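Local coordinates for protein histidinol-phosphate aminotransferase (Clostridium acetobutylicum, PDB 3FTB) that probably acts as a pyridoxal 5'-phosphate-dependent aminotransferase, moving amino groups in a reaction consistent with the histidinol-phosphate step of histidine biosynthesis, at residues 77-82 / 226-231; 89-94 / 106-111; 182-187 / 207-212. All blocks are in the same frame, centred on the assembly; numbering follows the deposited sequence.

Contact 1: 77-82 / 226-231; sequences KDIGIV and YGITNN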
loop_
_atom_site.group_PDB
_atom_site.type_symbol
_atom_site.label_atom_id
_atom_site.label_comp_id
_atom_site.label_asym_id
_atom_site.label_seq_id
_atom_site.Cartn_x
_atom_site.Cartn_y
_atom_site.Cartn_z
ATOM N N LYS A 77 5.051 -5.056 24.714
ATOM C CA LYS A 77 3.674 -5.509 24.559
ATOM C C LYS A 77 2.709 -4.371 24.924
ATOM O O LYS A 77 3.139 -3.320 25.413
ATOM C CB LYS A 77 3.415 -6.764 25.410
ATOM C CG LYS A 77 4.340 -7.943 25.092
ATOM C CD LYS A 77 4.125 -8.424 23.681
ATOM C CE LYS A 77 5.111 -9.509 23.310
ATOM N NZ LYS A 77 4.603 -10.263 22.135
ATOM N N ASP A 78 1.422 -4.578 24.659
ATOM C CA ASP A 78 0.377 -3.592 24.961
ATOM C C ASP A 78 0.767 -2.203 24.448
ATOM O O ASP A 78 0.764 -1.220 25.196
ATOM C CB ASP A 78 0.039 -3.574 26.469
ATOM C CG ASP A 78 -1.315 -2.903 26.779
ATOM O OD1 ASP A 78 -2.170 -2.775 25.871
ATOM O OD2 ASP A 78 -1.529 -2.511 27.948
ATOM N N ILE A 79 1.103 -2.144 23.159
ATOM C CA ILE A 79 1.439 -0.891 22.482
ATOM C C ILE A 79 0.611 -0.764 21.221
ATOM O O ILE A 79 0.167 -1.761 20.664
ATOM C CB ILE A 79 2.927 -0.829 22.078
ATOM C CG1 ILE A 79 3.362 -2.128 21.395
ATOM C CG2 ILE A 79 3.799 -0.576 23.286
ATOM C CD1 ILE A 79 4.702 -2.008 20.638
ATOM N N GLY A 80 0.387 0.465 20.781
ATOM C CA GLY A 80 -0.215 0.681 19.481
ATOM C C GLY A 80 0.807 0.330 18.406
ATOM O O GLY A 80 2.000 0.654 18.525
ATOM N N ILE A 81 0.341 -0.349 17.362
ATOM C CA ILE A 81 1.173 -0.673 16.214
ATOM C C ILE A 81 0.397 -0.327 14.949
ATOM O O ILE A 81 -0.750 -0.731 14.783
ATOM C CB ILE A 81 1.569 -2.159 16.203
ATOM C CG1 ILE A 81 2.324 -2.525 17.483
ATOM C CG2 ILE A 81 2.418 -2.475 14.972
ATOM C CD1 ILE A 81 2.469 -4.015 17.688
ATOM N N VAL A 82 1.015 0.450 14.068
ATOM C CA VAL A 82 0.377 0.808 12.815
ATOM C C VAL A 82 1.243 0.313 11.676
ATOM O O VAL A 82 2.446 0.538 11.673
ATOM C CB VAL A 82 0.091 2.330 12.701
ATOM C CG1 VAL A 82 -1.067 2.725 13.621
ATOM C CG2 VAL A 82 1.323 3.145 13.023
ATOM N N TYR A 226 6.687 0.804 10.094
ATOM C CA TYR A 226 5.742 0.697 11.209
ATOM C C TYR A 226 5.746 1.831 12.237
ATOM O O TYR A 226 6.714 2.584 12.358
ATOM C CB TYR A 226 5.844 -0.668 11.900
ATOM C CG TYR A 226 7.239 -1.129 12.260
ATOM C CD1 TYR A 226 7.628 -1.248 13.590
ATOM C CD2 TYR A 226 8.155 -1.476 11.272
ATOM C CE1 TYR A 226 8.905 -1.693 13.931
ATOM C CE2 TYR A 226 9.429 -1.915 11.600
ATOM C CZ TYR A 226 9.800 -2.025 12.931
ATOM O OH TYR A 226 11.069 -2.463 13.250
ATOM N N GLY A 227 4.626 1.952 12.948
ATOM C CA GLY A 227 4.479 2.914 14.025
ATOM C C GLY A 227 4.410 2.232 15.386
ATOM O O GLY A 227 3.809 1.179 15.524
ATOM N N ILE A 228 5.012 2.863 16.389
ATOM C CA ILE A 228 5.159 2.308 17.730
ATOM C C ILE A 228 4.758 3.361 18.765
ATOM O O ILE A 228 5.388 4.407 18.836
ATOM C CB ILE A 228 6.639 1.918 17.967
ATOM C CG1 ILE A 228 7.011 0.763 17.044
ATOM C CG2 ILE A 228 6.890 1.554 19.420
ATOM C CD1 ILE A 228 5.954 -0.359 17.030
ATOM N N THR A 229 3.720 3.105 19.561
ATOM C CA THR A 229 3.265 4.092 20.546
ATOM C C THR A 229 2.419 3.464 21.654
ATOM O O THR A 229 1.658 2.531 21.419
ATOM C CB THR A 229 2.455 5.249 19.890
ATOM O OG1 THR A 229 2.265 6.314 20.833
ATOM C CG2 THR A 229 1.097 4.772 19.432
ATOM N N ASN A 230 2.562 3.988 22.864
ATOM C CA ASN A 230 1.702 3.601 23.968
ATOM C C ASN A 230 0.361 4.316 23.876
ATOM O O ASN A 230 -0.572 4.000 24.608
ATOM C CB ASN A 230 2.356 3.928 25.310
ATOM C CG ASN A 230 2.169 2.824 26.318
ATOM O OD1 ASN A 230 2.356 1.649 25.993
ATOM N ND2 ASN A 230 1.792 3.182 27.546
ATOM N N ASN A 231 0.271 5.290 22.980
ATOM C CA ASN A 231 -0.963 6.043 22.796
ATOM C C ASN A 231 -1.951 5.281 21.924
ATOM O O ASN A 231 -2.199 5.644 20.768
ATOM C CB ASN A 231 -0.671 7.418 22.192
ATOM C CG ASN A 231 -1.901 8.303 22.133
ATOM O OD1 ASN A 231 -3.035 7.825 21.972
ATOM N ND2 ASN A 231 -1.684 9.605 22.256
#
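Tyr226 and Asn230 put flat groups at the two ends of this contact. The tyrosine reaches Val82 O through its CB, 3.6 Å away, while its ring leads off from the strand and receives Ile228 CD1 in plane at the edge. Asn230 comes in with its amide oxygen, OD1 lying 3.8 Å from Ile79 CG2 as the two side chains cross at about a right angle. That same oxygen accepts from Lys202, and the nearby carbonyl of Asp78 from Lys232, so lysines serve both acceptors.

Between these ends runs a short antiparallel pairing. Val82 and Gly227 exchange two backbone bonds, Gly227 N to Val82 O at 2.9 Å and Val82 N to Gly227 O at 3.2 Å. The backbones of Gly80 and Thr229 form the second hydrogen-bonded pair; its Gly80 N to Thr229 O distance of 2.5 Å is modelled doubtfully short. Having no side chain, Gly227 lets Val82 lie directly against it: CG2, set between the backbone N and carbonyl carbon, presses on Gly227 CA at a tight 3.3 Å. On the opposite face of the sheet, Ile228 CD1 meets Ile79 CD1 at 4.2 Å. Here Ile79 CG1 also takes the cramped site between N and carbonyl carbon (chi1 47°), which brings CD1 towards Ile228 CD1.

Thr229 OG1 accepts from Asn231 N in an ST turn, at the point where Asn231 caps helix 232-239, and is also hydrogen-bonded to Leu207 O of the neighbouring strand. Helix 232-239 covers Val82, whereas helix 64-74 covers Ile81 and Ile228. Strand 80-84 forms one edge of the seven-strand sheet of this chain, and strand 225-229 passes its other edge on to strand 207-212.

Contact 2: 89-94 / 106-111; sequences EIIELS and PSYAEY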
loop_
_atom_site.group_PDB
_atom_site.type_symbol
_atom_site.label_atom_id
_atom_site.label_comp_id
_atom_site.label_asym_id
_atom_site.label_seq_id
_atom_site.Cartn_x
_atom_site.Cartn_y
_atom_site.Cartn_z
ATOM N N GLU A 89 4.002 5.972 4.497
ATOM C CA GLU A 89 2.586 6.054 4.818
ATOM C C GLU A 89 2.409 6.603 6.232
ATOM O O GLU A 89 1.487 7.374 6.511
ATOM C CB GLU A 89 1.918 4.674 4.661
ATOM C CG GLU A 89 0.388 4.706 4.510
ATOM C CD GLU A 89 -0.276 3.314 4.487
ATOM O OE1 GLU A 89 0.434 2.303 4.320
ATOM O OE2 GLU A 89 -1.520 3.227 4.630
ATOM N N ILE A 90 3.325 6.217 7.113
ATOM C CA ILE A 90 3.211 6.533 8.528
ATOM C C ILE A 90 3.617 7.976 8.824
ATOM O O ILE A 90 2.980 8.649 9.641
ATOM C CB ILE A 90 4.041 5.550 9.361
ATOM C CG1 ILE A 90 3.600 4.122 9.048
ATOM C CG2 ILE A 90 3.921 5.847 10.858
ATOM C CD1 ILE A 90 4.647 3.118 9.360
ATOM N N ILE A 91 4.667 8.442 8.153
ATOM C CA ILE A 91 5.092 9.838 8.236
ATOM C C ILE A 91 3.953 10.769 7.826
ATOM O O ILE A 91 3.559 11.663 8.585
ATOM C CB ILE A 91 6.304 10.098 7.324
ATOM C CG1 ILE A 91 7.506 9.270 7.795
ATOM C CG2 ILE A 91 6.635 11.588 7.282
ATOM C CD1 ILE A 91 8.699 9.339 6.868
ATOM N N GLU A 92 3.415 10.544 6.630
ATOM C CA GLU A 92 2.266 11.312 6.162
ATOM C C GLU A 92 1.094 11.251 7.139
ATOM O O GLU A 92 0.583 12.287 7.561
ATOM C CB GLU A 92 1.809 10.837 4.779
ATOM C CG GLU A 92 0.439 11.369 4.378
ATOM C CD GLU A 92 0.131 11.140 2.914
ATOM O OE1 GLU A 92 1.065 11.227 2.093
ATOM O OE2 GLU A 92 -1.045 10.875 2.584
ATOM N N LEU A 93 0.678 10.033 7.492
ATOM C CA LEU A 93 -0.518 9.822 8.311
ATOM C C LEU A 93 -0.417 10.401 9.713
ATOM O O LEU A 93 -1.372 11.003 10.212
ATOM C CB LEU A 93 -0.864 8.336 8.404
ATOM C CG LEU A 93 -1.547 7.737 7.178
ATOM C CD1 LEU A 93 -1.569 6.245 7.307
ATOM C CD2 LEU A 93 -2.952 8.287 7.004
ATOM N N SER A 94 0.725 10.205 10.360
ATOM C CA SER A 94 0.905 10.746 11.697
ATOM C C SER A 94 0.889 12.277 11.662
ATOM O O SER A 94 0.423 12.930 12.593
ATOM C CB SER A 94 2.182 10.210 12.340
ATOM O OG SER A 94 3.312 10.450 11.524
ATOM N N PRO A 106 17.754 21.443 9.027
ATOM C CA PRO A 106 17.545 20.532 7.888
ATOM C C PRO A 106 16.889 19.212 8.303
ATOM O O PRO A 106 17.066 18.777 9.455
ATOM C CB PRO A 106 18.972 20.261 7.390
ATOM C CG PRO A 106 19.774 21.383 7.886
ATOM C CD PRO A 106 19.169 21.835 9.162
ATOM N N SER A 107 16.127 18.600 7.397
ATOM C CA SER A 107 15.585 17.265 7.631
ATOM C C SER A 107 15.019 16.646 6.350
ATOM O O SER A 107 14.923 17.301 5.321
ATOM C CB SER A 107 14.494 17.309 8.700
ATOM O OG SER A 107 13.393 18.076 8.237
ATOM N N TYR A 108 14.654 15.375 6.429
ATOM C CA TYR A 108 14.055 14.655 5.308
ATOM C C TYR A 108 12.875 15.430 4.718
ATOM O O TYR A 108 11.905 15.746 5.425
ATOM C CB TYR A 108 13.622 13.287 5.809
ATOM C CG TYR A 108 13.109 12.321 4.776
ATOM C CD1 TYR A 108 13.840 12.034 3.642
ATOM C CD2 TYR A 108 11.897 11.654 4.967
ATOM C CE1 TYR A 108 13.368 11.131 2.697
ATOM C CE2 TYR A 108 11.422 10.739 4.034
ATOM C CZ TYR A 108 12.161 10.481 2.900
ATOM O OH TYR A 108 11.685 9.576 1.973
ATOM N N ALA A 109 12.974 15.733 3.425
ATOM C CA ALA A 109 11.993 16.549 2.704
ATOM C C ALA A 109 10.538 16.190 2.997
ATOM O O ALA A 109 9.696 17.078 3.089
ATOM C CB ALA A 109 12.248 16.475 1.212
ATOM N N GLU A 110 10.257 14.895 3.133
ATOM C CA GLU A 110 8.889 14.396 3.325
ATOM C C GLU A 110 8.127 14.934 4.557
ATOM O O GLU A 110 6.893 14.937 4.568
ATOM C CB GLU A 110 8.855 12.855 3.302
ATOM C CG GLU A 110 7.612 12.260 4.003
ATOM C CD GLU A 110 7.297 10.803 3.633
ATOM O OE1 GLU A 110 8.201 9.946 3.732
ATOM O OE2 GLU A 110 6.132 10.511 3.266
ATOM N N TYR A 111 8.828 15.383 5.595
ATOM C CA TYR A 111 8.097 15.922 6.740
ATOM C C TYR A 111 7.225 17.106 6.297
ATOM O O TYR A 111 6.016 17.095 6.512
ATOM C CB TYR A 111 9.013 16.324 7.905
ATOM C CG TYR A 111 10.003 15.270 8.356
ATOM C CD1 TYR A 111 9.789 13.923 8.094
ATOM C CD2 TYR A 111 11.142 15.623 9.066
ATOM C CE1 TYR A 111 10.691 12.955 8.507
ATOM C CE2 TYR A 111 12.059 14.657 9.484
ATOM C CZ TYR A 111 11.822 13.323 9.198
ATOM O OH TYR A 111 12.718 12.359 9.607
#
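Ile91 is the hub of this contact, meeting three side chains of 106-111 with its two branches. Its CG2 rests on the aliphatic part of Glu110, 3.5 Å from CG, and reaches the edge of the Tyr111 ring at CD1, 4.0 Å away. The longer branch ends with CD1 near the plane of the Tyr108 ring, 4.2 Å from CE2, so each branch of Ile91 meets one ring at its edge. Glu110 lies across the isoleucine with its chain extended and CG anti to N (chi1 158°); Glu110 is poorly ordered, and the close approach of OE1 to Ile91 CD1 deserves caution.

A second shell sets these groups. Tyr111 N donates to Tyr108 O over 3.1 Å at the turn into helix 110-117, and that carbonyl oxygen also stands 3.5 Å above the Tyr111 ring, offset toward its rim. The hydroxyl of Tyr111 is hydrogen-bonded to Asp183. Glu92, whose OE1 is 5.3 Å from Glu110 OE2, has its own charge answered by Lys117, while Asn243 of the second subunit packs on Glu110.

Further out, Tyr108 approaches a bound phosphate ion, probably from the crystallisation liquor, which may mark the cofactor pocket. The helix after edge strand 80-84 meets the turn that follows strand 100-105, with a tyrosine turned to the site, consistent with the large domain of fold type I pyridoxal-phosphate enzymes.

Contact 3: 182-187 / 207-212; sequences IDEAFI and LFIIRA. With PO4 (phosphate ion), chain G.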
loop_
_atom_site.group_PDB
_atom_site.type_symbol
_atom_site.label_atom_id
_atom_site.label_comp_id
_atom_site.label_asym_id
_atom_site.label_seq_id
_atom_site.Cartn_x
_atom_site.Cartn_y
_atom_site.Cartn_z
ATOM N N ILE A 182 8.997 10.662 16.260
ATOM C CA ILE A 182 10.413 10.413 16.006
ATOM C C ILE A 182 10.654 9.382 14.918
ATOM O O ILE A 182 10.377 8.192 15.107
ATOM C CB ILE A 182 11.162 9.969 17.268
ATOM C CG1 ILE A 182 10.882 10.927 18.412
ATOM C CG2 ILE A 182 12.651 10.007 17.034
ATOM C CD1 ILE A 182 11.823 10.737 19.579
ATOM N N ASP A 183 11.185 9.851 13.789
ATOM C CA ASP A 183 11.505 8.996 12.650
ATOM C C ASP A 183 12.836 8.252 12.869
ATOM O O ASP A 183 13.923 8.846 12.804
ATOM C CB ASP A 183 11.539 9.849 11.380
ATOM C CG ASP A 183 12.121 9.115 10.184
ATOM O OD1 ASP A 183 12.450 7.916 10.313
ATOM O OD2 ASP A 183 12.253 9.749 9.114
ATOM N N GLU A 184 12.744 6.952 13.139
ATOM C CA GLU A 184 13.918 6.152 13.474
ATOM C C GLU A 184 14.235 5.093 12.424
ATOM O O GLU A 184 14.681 3.998 12.752
ATOM C CB GLU A 184 13.731 5.491 14.841
ATOM C CG GLU A 184 13.912 6.455 16.018
ATOM C CD GLU A 184 13.922 5.738 17.342
ATOM O OE1 GLU A 184 13.933 4.473 17.384
ATOM O OE2 GLU A 184 13.920 6.457 18.352
ATOM N N ALA A 185 14.021 5.436 11.159
ATOM C CA ALA A 185 14.152 4.474 10.072
ATOM C C ALA A 185 15.593 4.027 9.893
ATOM O O ALA A 185 15.857 2.981 9.293
ATOM C CB ALA A 185 13.622 5.068 8.779
ATOM N N PHE A 186 16.518 4.826 10.422
ATOM C CA PHE A 186 17.942 4.562 10.289
ATOM C C PHE A 186 18.524 4.045 11.596
ATOM O O PHE A 186 19.626 3.491 11.603
ATOM C CB PHE A 186 18.700 5.831 9.884
ATOM C CG PHE A 186 18.546 6.208 8.434
ATOM C CD1 PHE A 186 19.077 5.409 7.432
ATOM C CD2 PHE A 186 17.894 7.384 8.075
ATOM C CE1 PHE A 186 18.956 5.765 6.093
ATOM C CE2 PHE A 186 17.769 7.750 6.740
ATOM C CZ PHE A 186 18.305 6.937 5.746
ATOM N N ILE A 187 17.782 4.227 12.688
ATOM C CA ILE A 187 18.285 3.950 14.029
ATOM C C ILE A 187 18.977 2.591 14.122
ATOM O O ILE A 187 19.694 2.317 15.081
ATOM C CB ILE A 187 17.159 3.979 15.075
ATOM C CG1 ILE A 187 17.711 4.285 16.472
ATOM C CG2 ILE A 187 16.443 2.648 15.087
ATOM C CD1 ILE A 187 18.083 5.743 16.708
ATOM N N LEU A 207 5.188 10.182 22.828
ATOM C CA LEU A 207 6.081 9.573 21.853
ATOM C C LEU A 207 5.330 8.784 20.788
ATOM O O LEU A 207 4.512 7.913 21.097
ATOM C CB LEU A 207 7.077 8.631 22.540
ATOM C CG LEU A 207 8.410 9.145 23.078
ATOM C CD1 LEU A 207 9.123 8.013 23.789
ATOM C CD2 LEU A 207 9.267 9.691 21.955
ATOM N N PHE A 208 5.625 9.088 19.534
ATOM C CA PHE A 208 5.239 8.224 18.437
ATOM C C PHE A 208 6.493 7.941 17.608
ATOM O O PHE A 208 7.141 8.874 17.115
ATOM C CB PHE A 208 4.160 8.884 17.588
ATOM C CG PHE A 208 3.662 8.016 16.457
ATOM C CD1 PHE A 208 2.668 7.082 16.676
ATOM C CD2 PHE A 208 4.187 8.138 15.181
ATOM C CE1 PHE A 208 2.205 6.285 15.652
ATOM C CE2 PHE A 208 3.728 7.341 14.146
ATOM C CZ PHE A 208 2.732 6.409 14.385
ATOM N N ILE A 209 6.861 6.668 17.483
ATOM C CA ILE A 209 8.087 6.301 16.761
ATOM C C ILE A 209 7.783 5.659 15.411
ATOM O O ILE A 209 6.860 4.847 15.301
ATOM C CB ILE A 209 8.975 5.319 17.578
ATOM C CG1 ILE A 209 9.147 5.787 19.030
ATOM C CG2 ILE A 209 10.304 5.106 16.905
ATOM C CD1 ILE A 209 9.769 7.140 19.170
ATOM N N ILE A 210 8.564 6.028 14.397
ATOM C CA ILE A 210 8.468 5.430 13.076
ATOM C C ILE A 210 9.709 4.578 12.779
ATOM O O ILE A 210 10.845 5.072 12.803
ATOM C CB ILE A 210 8.320 6.523 12.009
ATOM C CG1 ILE A 210 7.054 7.341 12.270
ATOM C CG2 ILE A 210 8.284 5.927 10.627
ATOM C CD1 ILE A 210 6.796 8.434 11.240
ATOM N N ARG A 211 9.503 3.288 12.546
ATOM C CA ARG A 211 10.598 2.438 12.106
ATOM C C ARG A 211 10.380 2.008 10.661
ATOM O O ARG A 211 9.314 2.225 10.103
ATOM C CB ARG A 211 10.707 1.201 12.983
ATOM C CG ARG A 211 11.065 1.477 14.420
ATOM C CD ARG A 211 12.479 1.917 14.566
ATOM N NE ARG A 211 12.888 1.878 15.965
ATOM C CZ ARG A 211 13.669 0.936 16.472
ATOM N NH1 ARG A 211 14.120 -0.030 15.686
ATOM N NH2 ARG A 211 14.002 0.969 17.757
ATOM N N ALA A 212 11.395 1.384 10.068
ATOM C CA ALA A 212 11.295 0.877 8.704
ATOM C C ALA A 212 12.247 -0.288 8.481
ATOM O O ALA A 212 13.299 -0.374 9.119
ATOM C CB ALA A 212 11.579 1.980 7.707
HETATM P P PO4 G . 15.813 -2.020 18.013
HETATM O O1 PO4 G . 15.361 -1.846 16.585
HETATM O O2 PO4 G . 15.236 -3.305 18.564
HETATM O O3 PO4 G . 17.327 -2.062 18.049
HETATM O O4 PO4 G . 15.343 -0.875 18.884
HETATM O O HOH W 1 15.599 1.049 7.855
#
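Ile182 and Asp183 run parallel to Ile209 and Ile210, as neighbouring strands in the mixed seven-strand sheet of the fold type I aminotransferase large domain. Three backbone bonds knit them: Ile182 N reaches Phe208 O at 2.7 Å, Ile210 N returns to Ile182 O, and Glu184 N closes the series on Ile210 O, again at 2.7 Å. Asp183 OD1 accepts from Ala185 N at 3.1 Å, an Asx turn. Relatives carry an aspartate near this strand end to meet the cofactor's pyridine nitrogen, and Asp183, the aspartate that Tyr111 holds, is probably its counterpart.

On the face with Ile182 and Ile209, apolar branches pack closely. The two isoleucines lie side by side and point the same way, while Ile182 CD1 comes within 3.6 Å of Leu207 CD2. Ile209 CG2 supports the carboxylate of Glu184, 3.7 Å from CD, and Phe197 N holds the OE2 of that group.

The polar focus is Arg211, whose chain bends at chi2 (-71°) and so brings the guanidinium back towards Glu184 and Ile187. Glu184 OE1 and Arg211 NE make a salt bridge whose hydrogen bond is weak, the N-H...O angle being only 124° and the carboxylate and guanidinium planes 36° apart. Ile187 CG2 sits over the centre of one guanidinium face, 3.5 Å from Arg211 CZ. A phosphate ion, probably from the crystallisation liquor, lies at the guanidinium edge and is gripped in a fork: Arg211 NH1 points to O1 over a distance too short to be taken literally, and Arg211 NH2 donates to phosphate O4 at 2.5 Å, also short but almost straight.

How the contacts relate
All three contacts are largely buried; their centres lie about 7, 10 and 18 Å from the centre of the chain for contacts 3, 2 and 1. Contacts 1 and 3 belong to one sheet, joined through strands 225-229 and 207-212, yet the former pairs antiparallel strands at its margin around glycines while the latter pairs parallel strands and ends in charges. Contact 2 has no strand pairing and relies on apolar packing around the chain of Glu110, against the helix that follows strand 80-84. That helix covers the sheet: Ile90 packs on Phe208 and Tyr226, Ile91 on Ile210. Of the three, contact 2 alone reaches the second subunit.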